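Side-chain contact in DUF655 domain-containing protein (Archaeoglobus fulgidus, PDB 2I5H), which is of unknown function, although its membership of the helix-hairpin-helix clan is consistent with a role in binding nucleic acid: residues K111-E114 with K115-D119. Residues are numbered along the deposited sequence; the frame is centred on the assembly and turned at random.
Sequences KQDE and KKYVD
Glu114 and Val118 meet one turn apart at the start of a helix, where CG1 of Val118 lies 3.3 Å from Glu114 CG. The glutamate presents the aliphatic part of its chain to the methyl, and the two side chains run at a slant to each other. CG of Glu114 stands opposite its own backbone N (chi1 -174°), and from there the extended chain carries the carboxylate away from the turn, leaving CG as the atom nearest the valine. The second methyl, Val118 CG2, is pressed to 3.0 Å from Glu114 O, CG2 standing between the valine's own N and carbonyl carbon. Glu114 O also accepts the first i to i+4 bond of the helix from Val118 N, at 2.8 Å and nearly straight (176°). A weak bond from Tyr117 N reaches Glu114 O as well, at 3.0 Å.

Asp113 occupies the N-cap position, but its carboxylate makes no capping bond, and it is modelled too close to the Lys116 methylenes for its exact placement to be trusted. The lysine chain, folded at chi2 and chi3, leaves its NZ 6.4 Å from Asp113 OD2, too distant for a salt bridge. Asp113 O receives a weak bond from Lys116 N and sits at the edge of the Tyr117 ring, 3.3 Å from CD1.

Further out, Glu114 OE2 takes a weak hydrogen bond from Phe160 N at the start of helix 160-166, and Tyr117 touches Phe53 in the loop between strands 44-49 and 55-60. The contact lies at the surface, where the chain turns from helix 96-111 into helix 114-121.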
loop_
_atom_site.group_PDB
_atom_site.type_symbol
_atom_site.label_atom_id
_atom_site.label_comp_id
_atom_site.label_asym_id
_atom_site.label_seq_id
_atom_site.Cartn_x
_atom_site.Cartn_y
_atom_site.Cartn_z
ATOM N N LYS A 111 6.097 -3.745 -6.151
ATOM C CA LYS A 111 6.949 -4.581 -6.995
ATOM C C LYS A 111 6.380 -4.721 -8.407
ATOM O O LYS A 111 7.105 -5.058 -9.344
ATOM C CB LYS A 111 7.119 -5.972 -6.378
ATOM C CG LYS A 111 8.000 -6.010 -5.139
ATOM C CD LYS A 111 8.164 -7.435 -4.630
ATOM C CE LYS A 111 9.131 -7.508 -3.461
ATOM N NZ LYS A 111 9.309 -8.909 -2.984
ATOM N N GLN A 112 5.083 -4.463 -8.557
ATOM C CA GLN A 112 4.435 -4.567 -9.861
ATOM C C GLN A 112 4.555 -3.252 -10.617
ATOM O O GLN A 112 4.135 -3.139 -11.769
ATOM C CB GLN A 112 2.954 -4.927 -9.697
ATOM C CG GLN A 112 2.700 -6.060 -8.715
ATOM C CD GLN A 112 3.480 -7.318 -9.044
ATOM O OE1 GLN A 112 3.630 -8.202 -8.201
ATOM N NE2 GLN A 112 3.972 -7.411 -10.275
ATOM N N ASP A 113 5.139 -2.258 -9.957
ATOM C CA ASP A 113 5.323 -0.940 -10.544
ATOM C C ASP A 113 6.619 -0.355 -9.990
ATOM O O ASP A 113 6.673 0.796 -9.553
ATOM C CB ASP A 113 4.121 -0.060 -10.193
ATOM C CG ASP A 113 4.201 1.316 -10.812
ATOM O OD1 ASP A 113 4.597 1.423 -11.992
ATOM O OD2 ASP A 113 3.849 2.291 -10.115
ATOM N N GLU A 114 7.662 -1.179 -10.014
ATOM C CA GLU A 114 8.980 -0.806 -9.517
ATOM C C GLU A 114 9.448 0.511 -10.120
ATOM O O GLU A 114 9.982 1.370 -9.419
ATOM C CB GLU A 114 9.984 -1.917 -9.844
ATOM C CG GLU A 114 11.364 -1.720 -9.243
ATOM C CD GLU A 114 12.306 -2.864 -9.565
ATOM O OE1 GLU A 114 11.992 -4.017 -9.207
ATOM O OE2 GLU A 114 13.364 -2.613 -10.176
ATOM N N LYS A 115 9.232 0.662 -11.423
ATOM C CA LYS A 115 9.625 1.864 -12.149
ATOM C C LYS A 115 9.257 3.154 -11.421
ATOM O O LYS A 115 10.099 4.031 -11.227
ATOM C CB LYS A 115 8.980 1.859 -13.538
ATOM C CG LYS A 115 9.323 3.067 -14.396
ATOM C CD LYS A 115 10.814 3.132 -14.689
ATOM C CE LYS A 115 11.149 4.319 -15.578
ATOM N NZ LYS A 115 12.606 4.401 -15.878
ATOM N N LYS A 116 7.995 3.266 -11.017
ATOM C CA LYS A 116 7.510 4.458 -10.331
ATOM C C LYS A 116 8.170 4.749 -8.985
ATOM O O LYS A 116 8.374 5.913 -8.635
ATOM C CB LYS A 116 5.992 4.370 -10.145
ATOM C CG LYS A 116 5.201 4.462 -11.447
ATOM C CD LYS A 116 5.366 5.825 -12.111
ATOM C CE LYS A 116 4.837 6.944 -11.221
ATOM N NZ LYS A 116 5.093 8.294 -11.797
ATOM N N TYR A 117 8.506 3.709 -8.229
ATOM C CA TYR A 117 9.129 3.915 -6.926
ATOM C C TYR A 117 10.646 4.047 -6.982
ATOM O O TYR A 117 11.227 4.837 -6.238
ATOM C CB TYR A 117 8.713 2.804 -5.958
ATOM C CG TYR A 117 7.221 2.809 -5.722
ATOM C CD1 TYR A 117 6.362 2.088 -6.550
ATOM C CD2 TYR A 117 6.660 3.620 -4.738
ATOM C CE1 TYR A 117 4.983 2.183 -6.410
ATOM C CE2 TYR A 117 5.284 3.724 -4.592
ATOM C CZ TYR A 117 4.451 3.006 -5.431
ATOM O OH TYR A 117 3.089 3.135 -5.304
ATOM N N VAL A 118 11.294 3.279 -7.854
ATOM C CA VAL A 118 12.742 3.388 -7.983
ATOM C C VAL A 118 13.006 4.788 -8.517
ATOM O O VAL A 118 14.116 5.309 -8.420
ATOM C CB VAL A 118 13.317 2.353 -8.975
ATOM C CG1 VAL A 118 13.189 0.955 -8.399
ATOM C CG2 VAL A 118 12.596 2.447 -10.307
ATOM N N ASP A 119 11.962 5.389 -9.081
ATOM C CA ASP A 119 12.042 6.732 -9.632
ATOM C C ASP A 119 12.082 7.734 -8.480
ATOM O O ASP A 119 12.715 8.785 -8.579
ATOM C CB ASP A 119 10.824 7.011 -10.516
ATOM C CG ASP A 119 11.062 8.142 -11.497
ATOM O OD1 ASP A 119 11.510 9.228 -11.068
ATOM O OD2 ASP A 119 10.793 7.946 -12.702
#